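Long-range contacts in DUF1987 domain-containing protein (Pseudomonas aeruginosa, PDB 6K4F), which probably acts as the phosphorylatable regulatory protein of the SiaABC threonine phosphorylation pathway, which controls biofilm formation in response to carbon availability: residues Gly55-Leu65 with Arg91-Tyr99; Ile73-Glu84 with Phe113-Phe121. All blocks are in the same frame, centred on the assembly; numbering follows the deposited sequence.

Interaction 1. Residues Gly55-Leu65 with Arg91-Tyr99; sequences GQRPLELDLRL and RPVSLRWHY
R96 reaches across to E60 and D62 on the neighbouring strand, and its side chain shows how an arginine can tie two carboxylates together. CB lies 3.7 Å from D62 OD1, and CD passes the same oxygen. NE then bonds to D62 OD1 at 3.0 Å, nearly along the C-O axis of that carboxylate. Beyond NE the guanidinium meets E60 end-on: NH2 donates to OE1 at 2.6 Å and NH1 to OE2 at 2.9 Å, both from above the carboxylate plane. The bend at chi3 (-61°) turns the group back over E60, whose OE1 also pairs with R25.

The strands 59-65 and 93-99 beneath run parallel, as the two strands of a right-handed beta-alpha-beta crossover through helix 70-88, and backbone bonds such as R96 N to L61 O join them. D62 OD1 takes a second bond, from H98 NE2 at 2.8 Å, while the guanidinium of R64 lies flat on the imidazole, planes 10° apart, and reaches D62 OD2 with NH1. On the helix-covered face, L63 CD1 packs 3.6 Å from W97 CE3. At the other end R91 grips R57 O side-on through NE (2.6 Å) and NH2.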
loop_
_atom_site.group_PDB
_atom_site.type_symbol
_atom_site.label_atom_id
_atom_site.label_comp_id
_atom_site.label_asym_id
_atom_site.label_seq_id
_atom_site.Cartn_x
_atom_site.Cartn_y
_atom_site.Cartn_z
ATOM N N GLY A 55 -6.430 -16.663 -4.256
ATOM C CA GLY A 55 -5.500 -17.599 -3.662
ATOM C C GLY A 55 -5.262 -17.300 -2.201
ATOM O O GLY A 55 -5.904 -16.430 -1.610
ATOM N N GLN A 56 -4.312 -18.041 -1.628
ATOM C CA GLN A 56 -4.014 -17.995 -0.202
ATOM C C GLN A 56 -2.594 -17.525 0.096
ATOM O O GLN A 56 -2.178 -17.546 1.261
ATOM C CB GLN A 56 -4.242 -19.378 0.419
ATOM C CG GLN A 56 -5.593 -19.562 1.092
ATOM C CD GLN A 56 -5.910 -18.462 2.084
ATOM O OE1 GLN A 56 -7.002 -17.894 2.069
ATOM N NE2 GLN A 56 -4.954 -18.154 2.957
ATOM N N ARG A 57 -1.844 -17.099 -0.918
ATOM C CA ARG A 57 -0.447 -16.753 -0.737
ATOM C C ARG A 57 -0.306 -15.456 0.064
ATOM O O ARG A 57 -1.238 -14.651 0.133
ATOM C CB ARG A 57 0.242 -16.620 -2.094
ATOM C CG ARG A 57 0.554 -17.957 -2.747
ATOM C CD ARG A 57 1.254 -17.787 -4.085
ATOM N NE ARG A 57 0.440 -17.033 -5.037
ATOM C CZ ARG A 57 0.797 -15.863 -5.553
ATOM N NH1 ARG A 57 1.953 -15.317 -5.206
ATOM N NH2 ARG A 57 0.002 -15.239 -6.412
ATOM N N PRO A 58 0.845 -15.242 0.696
ATOM C CA PRO A 58 1.035 -14.009 1.470
ATOM C C PRO A 58 1.167 -12.790 0.567
ATOM O O PRO A 58 1.636 -12.873 -0.572
ATOM C CB PRO A 58 2.331 -14.269 2.244
ATOM C CG PRO A 58 2.521 -15.761 2.195
ATOM C CD PRO A 58 1.967 -16.178 0.883
ATOM N N LEU A 59 0.730 -11.648 1.090
ATOM C CA LEU A 59 0.879 -10.362 0.415
ATOM C C LEU A 59 1.748 -9.449 1.270
ATOM O O LEU A 59 1.524 -9.319 2.483
ATOM C CB LEU A 59 -0.486 -9.715 0.153
ATOM C CG LEU A 59 -0.468 -8.376 -0.606
ATOM C CD1 LEU A 59 0.245 -8.502 -1.954
ATOM C CD2 LEU A 59 -1.882 -7.820 -0.797
ATOM N N GLU A 60 2.755 -8.844 0.650
ATOM C CA GLU A 60 3.674 -7.930 1.319
ATOM C C GLU A 60 3.579 -6.562 0.668
ATOM O O GLU A 60 3.613 -6.464 -0.563
ATOM C CB GLU A 60 5.118 -8.422 1.220
ATOM C CG GLU A 60 5.512 -9.501 2.189
ATOM C CD GLU A 60 6.945 -9.332 2.652
ATOM O OE1 GLU A 60 7.828 -9.154 1.788
ATOM O OE2 GLU A 60 7.186 -9.358 3.876
ATOM N N LEU A 61 3.472 -5.507 1.476
ATOM C CA LEU A 61 3.519 -4.138 0.961
ATOM C C LEU A 61 4.875 -3.523 1.281
ATOM O O LEU A 61 5.327 -3.577 2.432
ATOM C CB LEU A 61 2.396 -3.272 1.552
ATOM C CG LEU A 61 1.159 -3.135 0.661
ATOM C CD1 LEU A 61 0.472 -4.471 0.586
ATOM C CD2 LEU A 61 0.222 -2.074 1.218
ATOM N N ASP A 62 5.516 -2.926 0.273
ATOM C CA ASP A 62 6.779 -2.206 0.469
ATOM C C ASP A 62 6.606 -0.768 -0.006
ATOM O O ASP A 62 6.558 -0.503 -1.214
ATOM C CB ASP A 62 7.930 -2.882 -0.261
ATOM C CG ASP A 62 9.278 -2.408 0.239
ATOM O OD1 ASP A 62 9.751 -2.932 1.270
ATOM O OD2 ASP A 62 9.855 -1.492 -0.387
ATOM N N LEU A 63 6.531 0.157 0.941
ATOM C CA LEU A 63 6.158 1.534 0.663
ATOM C C LEU A 63 7.341 2.477 0.845
ATOM O O LEU A 63 8.043 2.434 1.865
ATOM C CB LEU A 63 4.994 1.957 1.550
ATOM C CG LEU A 63 3.735 1.090 1.453
ATOM C CD1 LEU A 63 2.631 1.664 2.354
ATOM C CD2 LEU A 63 3.252 0.969 0.000
ATOM N N ARG A 64 7.559 3.321 -0.157
ATOM C CA ARG A 64 8.517 4.416 -0.121
ATOM C C ARG A 64 7.815 5.693 -0.520
ATOM O O ARG A 64 8.230 6.414 -1.433
ATOM C CB ARG A 64 9.712 4.148 -1.030
ATOM C CG ARG A 64 10.456 2.876 -0.660
ATOM C CD ARG A 64 11.611 2.602 -1.597
ATOM N NE ARG A 64 12.727 2.002 -0.873
ATOM C CZ ARG A 64 12.919 0.694 -0.747
ATOM N NH1 ARG A 64 12.067 -0.160 -1.305
ATOM N NH2 ARG A 64 13.963 0.244 -0.065
ATOM N N LEU A 65 6.709 5.965 0.173
ATOM C CA LEU A 65 5.871 7.113 -0.113
ATOM C C LEU A 65 6.397 8.324 0.628
ATOM O O LEU A 65 6.860 8.216 1.768
ATOM C CB LEU A 65 4.425 6.839 0.301
ATOM C CG LEU A 65 3.752 5.696 -0.463
ATOM C CD1 LEU A 65 2.444 5.294 0.176
ATOM C CD2 LEU A 65 3.532 6.070 -1.925
ATOM N N ARG A 91 -5.037 -14.550 6.760
ATOM C CA ARG A 91 -4.139 -14.338 5.626
ATOM C C ARG A 91 -2.823 -13.744 6.114
ATOM O O ARG A 91 -2.839 -12.757 6.855
ATOM C CB ARG A 91 -4.782 -13.400 4.601
ATOM C CG ARG A 91 -4.049 -13.320 3.270
ATOM C CD ARG A 91 -4.108 -14.657 2.561
ATOM N NE ARG A 91 -3.612 -14.584 1.195
ATOM C CZ ARG A 91 -4.392 -14.493 0.126
ATOM N NH1 ARG A 91 -5.712 -14.462 0.261
ATOM N NH2 ARG A 91 -3.848 -14.436 -1.081
ATOM N N PRO A 92 -1.675 -14.313 5.736
ATOM C CA PRO A 92 -0.390 -13.669 6.058
ATOM C C PRO A 92 -0.242 -12.368 5.278
ATOM O O PRO A 92 -0.251 -12.362 4.045
ATOM C CB PRO A 92 0.651 -14.712 5.629
ATOM C CG PRO A 92 -0.116 -16.014 5.497
ATOM C CD PRO A 92 -1.495 -15.610 5.066
ATOM N N VAL A 93 -0.130 -11.258 6.007
ATOM C CA VAL A 93 0.040 -9.935 5.419
ATOM C C VAL A 93 1.135 -9.217 6.198
ATOM O O VAL A 93 1.229 -9.364 7.420
ATOM C CB VAL A 93 -1.274 -9.125 5.456
ATOM C CG1 VAL A 93 -1.042 -7.709 4.951
ATOM C CG2 VAL A 93 -2.369 -9.807 4.600
ATOM N N SER A 94 1.973 -8.457 5.498
ATOM C CA SER A 94 2.991 -7.684 6.193
ATOM C C SER A 94 3.321 -6.432 5.401
ATOM O O SER A 94 3.129 -6.373 4.178
ATOM C CB SER A 94 4.258 -8.514 6.436
ATOM O OG SER A 94 4.812 -8.924 5.210
ATOM N N LEU A 95 3.813 -5.421 6.108
ATOM C CA LEU A 95 4.073 -4.134 5.476
ATOM C C LEU A 95 5.379 -3.549 5.986
ATOM O O LEU A 95 5.684 -3.626 7.185
ATOM C CB LEU A 95 2.915 -3.153 5.734
ATOM C CG LEU A 95 2.949 -1.777 5.070
ATOM C CD1 LEU A 95 1.524 -1.303 4.805
ATOM C CD2 LEU A 95 3.688 -0.756 5.936
ATOM N N ARG A 96 6.133 -2.954 5.065
ATOM C CA ARG A 96 7.310 -2.150 5.379
ATOM C C ARG A 96 7.076 -0.738 4.873
ATOM O O ARG A 96 6.662 -0.554 3.717
ATOM C CB ARG A 96 8.581 -2.723 4.722
ATOM C CG ARG A 96 9.193 -3.876 5.469
ATOM C CD ARG A 96 10.280 -4.554 4.644
ATOM N NE ARG A 96 9.736 -5.103 3.406
ATOM C CZ ARG A 96 9.045 -6.239 3.327
ATOM N NH1 ARG A 96 8.818 -6.967 4.417
ATOM N NH2 ARG A 96 8.584 -6.655 2.152
ATOM N N TRP A 97 7.297 0.242 5.749
ATOM C CA TRP A 97 7.138 1.664 5.447
ATOM C C TRP A 97 8.506 2.322 5.617
ATOM O O TRP A 97 8.964 2.556 6.745
ATOM C CB TRP A 97 6.081 2.299 6.344
ATOM C CG TRP A 97 5.724 3.708 5.960
ATOM C CD1 TRP A 97 6.549 4.803 5.970
ATOM C CD2 TRP A 97 4.446 4.176 5.515
ATOM N NE1 TRP A 97 5.859 5.919 5.554
ATOM C CE2 TRP A 97 4.568 5.558 5.265
ATOM C CE3 TRP A 97 3.210 3.566 5.324
ATOM C CZ2 TRP A 97 3.498 6.335 4.815
ATOM C CZ3 TRP A 97 2.146 4.340 4.870
ATOM C CH2 TRP A 97 2.301 5.705 4.621
ATOM N N HIS A 98 9.165 2.598 4.494
ATOM C CA HIS A 98 10.487 3.205 4.495
ATOM C C HIS A 98 10.383 4.718 4.529
ATOM O O HIS A 98 9.524 5.312 3.869
ATOM C CB HIS A 98 11.274 2.798 3.255
ATOM C CG HIS A 98 11.375 1.322 3.059
ATOM N ND1 HIS A 98 12.348 0.559 3.665
ATOM C CD2 HIS A 98 10.632 0.469 2.314
ATOM C CE1 HIS A 98 12.203 -0.703 3.297
ATOM N NE2 HIS A 98 11.166 -0.785 2.481
ATOM N N TYR A 99 11.279 5.347 5.283
ATOM C CA TYR A 99 11.315 6.799 5.278
ATOM C C TYR A 99 12.731 7.258 5.576
ATOM O O TYR A 99 13.562 6.498 6.081
ATOM C CB TYR A 99 10.310 7.394 6.268
ATOM C CG TYR A 99 10.735 7.304 7.717
ATOM C CD1 TYR A 99 10.739 6.085 8.391
ATOM C CD2 TYR A 99 11.126 8.440 8.415
ATOM C CE1 TYR A 99 11.133 6.003 9.735
ATOM C CE2 TYR A 99 11.515 8.366 9.745
ATOM C CZ TYR A 99 11.518 7.147 10.399
ATOM O OH TYR A 99 11.903 7.091 11.731
HETATM O O HOH W 1 3.844 -10.965 4.327
HETATM O O HOH W 2 7.342 -8.466 6.172
HETATM O O HOH W 3 9.140 7.756 2.661
#

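Interaction 2. Residues Ile73-Glu84 with Phe113-Phe121; sequences IKAMMDILDLLE and FREDCSFPF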
loop_
_atom_site.group_PDB
_atom_site.type_symbol
_atom_site.label_atom_id
_atom_site.label_comp_id
_atom_site.label_asym_id
_atom_site.label_seq_id
_atom_site.Cartn_x
_atom_site.Cartn_y
_atom_site.Cartn_z
ATOM N N ILE A 73 -4.313 9.704 1.456
ATOM C CA ILE A 73 -4.388 9.103 2.787
ATOM C C ILE A 73 -5.630 8.225 2.897
ATOM O O ILE A 73 -5.570 7.104 3.402
ATOM C CB ILE A 73 -4.364 10.201 3.872
ATOM C CG1 ILE A 73 -2.976 10.836 3.957
ATOM C CG2 ILE A 73 -4.788 9.629 5.223
ATOM C CD1 ILE A 73 -2.917 12.037 4.891
ATOM N N LYS A 74 -6.771 8.705 2.393
ATOM C CA LYS A 74 -7.992 7.903 2.463
ATOM C C LYS A 74 -7.884 6.639 1.623
ATOM O O LYS A 74 -8.363 5.571 2.032
ATOM C CB LYS A 74 -9.187 8.743 2.015
ATOM C CG LYS A 74 -9.395 9.955 2.927
ATOM C CD LYS A 74 -10.665 10.694 2.612
ATOM C CE LYS A 74 -10.941 11.720 3.686
ATOM N NZ LYS A 74 -11.826 11.192 4.745
ATOM N N ALA A 75 -7.261 6.746 0.446
ATOM C CA ALA A 75 -7.092 5.586 -0.426
ATOM C C ALA A 75 -6.191 4.541 0.216
ATOM O O ALA A 75 -6.483 3.342 0.167
ATOM C CB ALA A 75 -6.520 6.028 -1.774
ATOM N N MET A 76 -5.096 4.977 0.846
ATOM C CA MET A 76 -4.229 4.017 1.537
ATOM C C MET A 76 -4.920 3.383 2.742
ATOM O O MET A 76 -4.735 2.193 3.015
ATOM C CB MET A 76 -2.927 4.694 1.951
ATOM C CG MET A 76 -2.179 5.230 0.753
ATOM S SD MET A 76 -1.338 3.895 -0.140
ATOM C CE MET A 76 -0.778 2.864 1.236
ATOM N N MET A 77 -5.710 4.155 3.490
ATOM C CA MET A 77 -6.463 3.559 4.590
ATOM C C MET A 77 -7.403 2.470 4.082
ATOM O O MET A 77 -7.582 1.435 4.739
ATOM C CB MET A 77 -7.238 4.640 5.337
ATOM C CG MET A 77 -8.037 4.125 6.512
ATOM S SD MET A 77 -6.959 3.877 7.934
ATOM C CE MET A 77 -6.520 5.580 8.224
ATOM N N ASP A 78 -7.989 2.677 2.892
ATOM C CA ASP A 78 -8.863 1.673 2.295
ATOM C C ASP A 78 -8.093 0.400 1.977
ATOM O O ASP A 78 -8.571 -0.708 2.244
ATOM C CB ASP A 78 -9.521 2.222 1.022
ATOM C CG ASP A 78 -10.598 3.285 1.307
ATOM O OD1 ASP A 78 -11.057 3.400 2.461
ATOM O OD2 ASP A 78 -10.994 3.994 0.355
ATOM N N ILE A 79 -6.896 0.539 1.407
ATOM C CA ILE A 79 -6.040 -0.621 1.164
ATOM C C ILE A 79 -5.684 -1.313 2.476
ATOM O O ILE A 79 -5.801 -2.537 2.610
ATOM C CB ILE A 79 -4.783 -0.188 0.392
ATOM C CG1 ILE A 79 -5.163 0.255 -1.035
ATOM C CG2 ILE A 79 -3.759 -1.317 0.372
ATOM C CD1 ILE A 79 -4.025 0.954 -1.777
ATOM N N LEU A 80 -5.240 -0.541 3.463
ATOM C CA LEU A 80 -4.879 -1.129 4.753
ATOM C C LEU A 80 -6.073 -1.822 5.399
ATOM O O LEU A 80 -5.926 -2.885 6.013
ATOM C CB LEU A 80 -4.317 -0.050 5.676
ATOM C CG LEU A 80 -2.991 0.564 5.212
ATOM C CD1 LEU A 80 -2.465 1.595 6.213
ATOM C CD2 LEU A 80 -1.955 -0.522 4.954
ATOM N N ASP A 81 -7.271 -1.241 5.263
ATOM C CA ASP A 81 -8.451 -1.881 5.833
ATOM C C ASP A 81 -8.769 -3.192 5.123
ATOM O O ASP A 81 -9.209 -4.154 5.772
ATOM C CB ASP A 81 -9.649 -0.923 5.804
ATOM C CG ASP A 81 -9.632 0.097 6.966
ATOM O OD1 ASP A 81 -9.123 -0.229 8.060
ATOM O OD2 ASP A 81 -10.146 1.226 6.792
ATOM N N LEU A 82 -8.531 -3.265 3.807
ATOM C CA LEU A 82 -8.650 -4.538 3.098
ATOM C C LEU A 82 -7.657 -5.562 3.642
ATOM O O LEU A 82 -8.007 -6.725 3.877
ATOM C CB LEU A 82 -8.434 -4.331 1.597
ATOM C CG LEU A 82 -9.673 -4.303 0.699
ATOM C CD1 LEU A 82 -10.252 -5.701 0.568
ATOM C CD2 LEU A 82 -10.722 -3.338 1.231
ATOM N N LEU A 83 -6.402 -5.153 3.825
ATOM C CA LEU A 83 -5.402 -6.066 4.358
ATOM C C LEU A 83 -5.749 -6.499 5.777
ATOM O O LEU A 83 -5.519 -7.654 6.157
ATOM C CB LEU A 83 -4.027 -5.407 4.326
ATOM C CG LEU A 83 -3.506 -5.017 2.935
ATOM C CD1 LEU A 83 -2.199 -4.260 3.060
ATOM C CD2 LEU A 83 -3.308 -6.260 2.117
ATOM N N GLU A 84 -6.286 -5.585 6.585
ATOM C CA GLU A 84 -6.577 -5.932 7.977
ATOM C C GLU A 84 -7.709 -6.952 8.058
ATOM O O GLU A 84 -7.614 -7.943 8.792
ATOM C CB GLU A 84 -6.922 -4.679 8.780
ATOM C CG GLU A 84 -7.480 -4.975 10.178
ATOM C CD GLU A 84 -6.407 -5.431 11.162
ATOM O OE1 GLU A 84 -5.228 -5.527 10.762
ATOM O OE2 GLU A 84 -6.744 -5.687 12.341
ATOM N N PHE A 113 -1.165 5.060 10.889
ATOM C CA PHE A 113 -1.603 3.885 10.143
ATOM C C PHE A 113 -1.266 2.608 10.910
ATOM O O PHE A 113 -2.080 1.679 10.986
ATOM C CB PHE A 113 -0.925 3.838 8.768
ATOM C CG PHE A 113 -1.512 4.777 7.732
ATOM C CD1 PHE A 113 -2.861 5.047 7.689
ATOM C CD2 PHE A 113 -0.687 5.346 6.770
ATOM C CE1 PHE A 113 -3.385 5.891 6.715
ATOM C CE2 PHE A 113 -1.197 6.183 5.790
ATOM C CZ PHE A 113 -2.550 6.457 5.762
ATOM N N ARG A 114 -0.055 2.531 11.452
ATOM C CA ARG A 114 0.356 1.321 12.169
ATOM C C ARG A 114 -0.594 1.000 13.324
ATOM O O ARG A 114 -0.908 -0.170 13.579
ATOM C CB ARG A 114 1.785 1.485 12.681
ATOM C CG ARG A 114 2.316 0.276 13.439
ATOM C CD ARG A 114 3.815 0.355 13.604
ATOM N NE ARG A 114 4.328 -0.828 14.286
ATOM C CZ ARG A 114 4.726 -0.847 15.555
ATOM N NH1 ARG A 114 4.701 0.263 16.272
ATOM N NH2 ARG A 114 5.171 -1.970 16.099
ATOM N N GLU A 115 -1.090 2.023 14.014
ATOM C CA GLU A 115 -2.004 1.768 15.118
ATOM C C GLU A 115 -3.321 1.162 14.653
ATOM O O GLU A 115 -4.034 0.560 15.463
ATOM C CB GLU A 115 -2.234 3.065 15.894
ATOM C CG GLU A 115 -0.953 3.536 16.590
ATOM C CD GLU A 115 -1.060 4.919 17.208
ATOM O OE1 GLU A 115 -1.178 5.001 18.450
ATOM O OE2 GLU A 115 -1.001 5.920 16.460
ATOM N N ASP A 116 -3.661 1.291 13.368
ATOM C CA ASP A 116 -4.887 0.701 12.857
ATOM C C ASP A 116 -4.701 -0.721 12.337
ATOM O O ASP A 116 -5.688 -1.346 11.932
ATOM C CB ASP A 116 -5.471 1.575 11.726
ATOM C CG ASP A 116 -5.662 3.034 12.138
ATOM O OD1 ASP A 116 -5.937 3.292 13.335
ATOM O OD2 ASP A 116 -5.547 3.927 11.261
ATOM N N CYS A 117 -3.474 -1.244 12.324
ATOM C CA CYS A 117 -3.172 -2.520 11.686
ATOM C C CYS A 117 -2.737 -3.546 12.719
ATOM O O CYS A 117 -2.026 -3.212 13.661
ATOM C CB CYS A 117 -2.069 -2.366 10.640
ATOM S SG CYS A 117 -2.532 -1.192 9.347
ATOM N N SER A 118 -3.163 -4.795 12.537
ATOM C CA SER A 118 -2.767 -5.854 13.456
ATOM C C SER A 118 -1.710 -6.775 12.870
ATOM O O SER A 118 -1.201 -7.646 13.581
ATOM C CB SER A 118 -3.994 -6.670 13.884
ATOM O OG SER A 118 -4.361 -7.600 12.884
ATOM N N PHE A 119 -1.364 -6.604 11.611
ATOM C CA PHE A 119 -0.327 -7.401 10.979
ATOM C C PHE A 119 1.014 -6.710 11.145
ATOM O O PHE A 119 1.071 -5.520 11.477
ATOM C CB PHE A 119 -0.657 -7.599 9.497
ATOM C CG PHE A 119 -1.063 -6.337 8.788
ATOM C CD1 PHE A 119 -0.108 -5.488 8.250
ATOM C CD2 PHE A 119 -2.401 -6.007 8.641
ATOM C CE1 PHE A 119 -0.472 -4.329 7.582
ATOM C CE2 PHE A 119 -2.782 -4.846 7.973
ATOM C CZ PHE A 119 -1.818 -4.004 7.447
ATOM N N PRO A 120 2.118 -7.435 10.960
ATOM C CA PRO A 120 3.443 -6.803 11.031
ATOM C C PRO A 120 3.552 -5.577 10.134
ATOM O O PRO A 120 3.278 -5.633 8.933
ATOM C CB PRO A 120 4.385 -7.916 10.559
ATOM C CG PRO A 120 3.670 -9.173 10.909
ATOM C CD PRO A 120 2.214 -8.888 10.723
ATOM N N PHE A 121 4.024 -4.481 10.717
ATOM C CA PHE A 121 4.003 -3.161 10.081
ATOM C C PHE A 121 5.283 -2.488 10.559
ATOM O O PHE A 121 5.335 -1.926 11.658
ATOM C CB PHE A 121 2.743 -2.391 10.485
ATOM C CG PHE A 121 2.494 -1.097 9.721
ATOM C CD1 PHE A 121 3.471 -0.111 9.619
ATOM C CD2 PHE A 121 1.237 -0.842 9.181
ATOM C CE1 PHE A 121 3.216 1.080 8.965
ATOM C CE2 PHE A 121 0.971 0.347 8.517
ATOM C CZ PHE A 121 1.951 1.312 8.407
#
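E84 OE1 accepts the backbone N-H of S118 at 2.8 Å, in a fairly straight bond (162°) that arrives on the syn side of the carboxylate and somewhat out of its plane. E84 gets there by setting CG anti to its own backbone N (chi1 170°) and folding at chi2, which carries the carboxylate from the last turn of the segment across to the loop that follows helix 108-115. S118 OG is itself bonded to H87 and Q88, further along the same helix. Alongside, the F119 ring packs against L83, whose CB lies 3.9 Å from F119 CE2.

Toward the start of the helical segment apolar packing predominates. F113 is a knob in a hole formed by I73, M76, M77 and L80, knobs-into-holes packing of helix 108-115 on helix 70-88. L80 CD1 comes obliquely to the F113 ring, 4.1 Å from its centroid and off-centre, a CH-pi contact, and approaches the edge of F121, 4.3 Å from CE2. M77, bent at chi2 and chi3, instead brings CE to the F113 ring edge, 3.5 Å from CE1, with its sulfur also edge-on in a Met-aromatic contact; CE and SD also border D116 OD2. The F113 end thus relies mainly on nonpolar packing, with I73 and M77 only partly buried, whereas the E84 bond, together with those of H87 and Q88 to S118 OG, probably helps to hold the loop.

Overall arrangement
Helix 70-88 is common to both contacts: it links the two strands of interaction 1 along the chain and supplies one side of interaction 2, where it packs against the end of helix 108-115 and the loop leading to strand 121-125, the next strand after 93-99 in the sheet. The centres of the two contacts lie about 10 Å apart and they touch directly: L95 N is 2.9 Å from P120 O, a probable hydrogen bond, and W97 CZ3 packs 3.6 Å from F113 CD2. L95 also meets L80, F119 and F121, so one strand residue joins both contacts within the hydrophobic layer between sheet and helix.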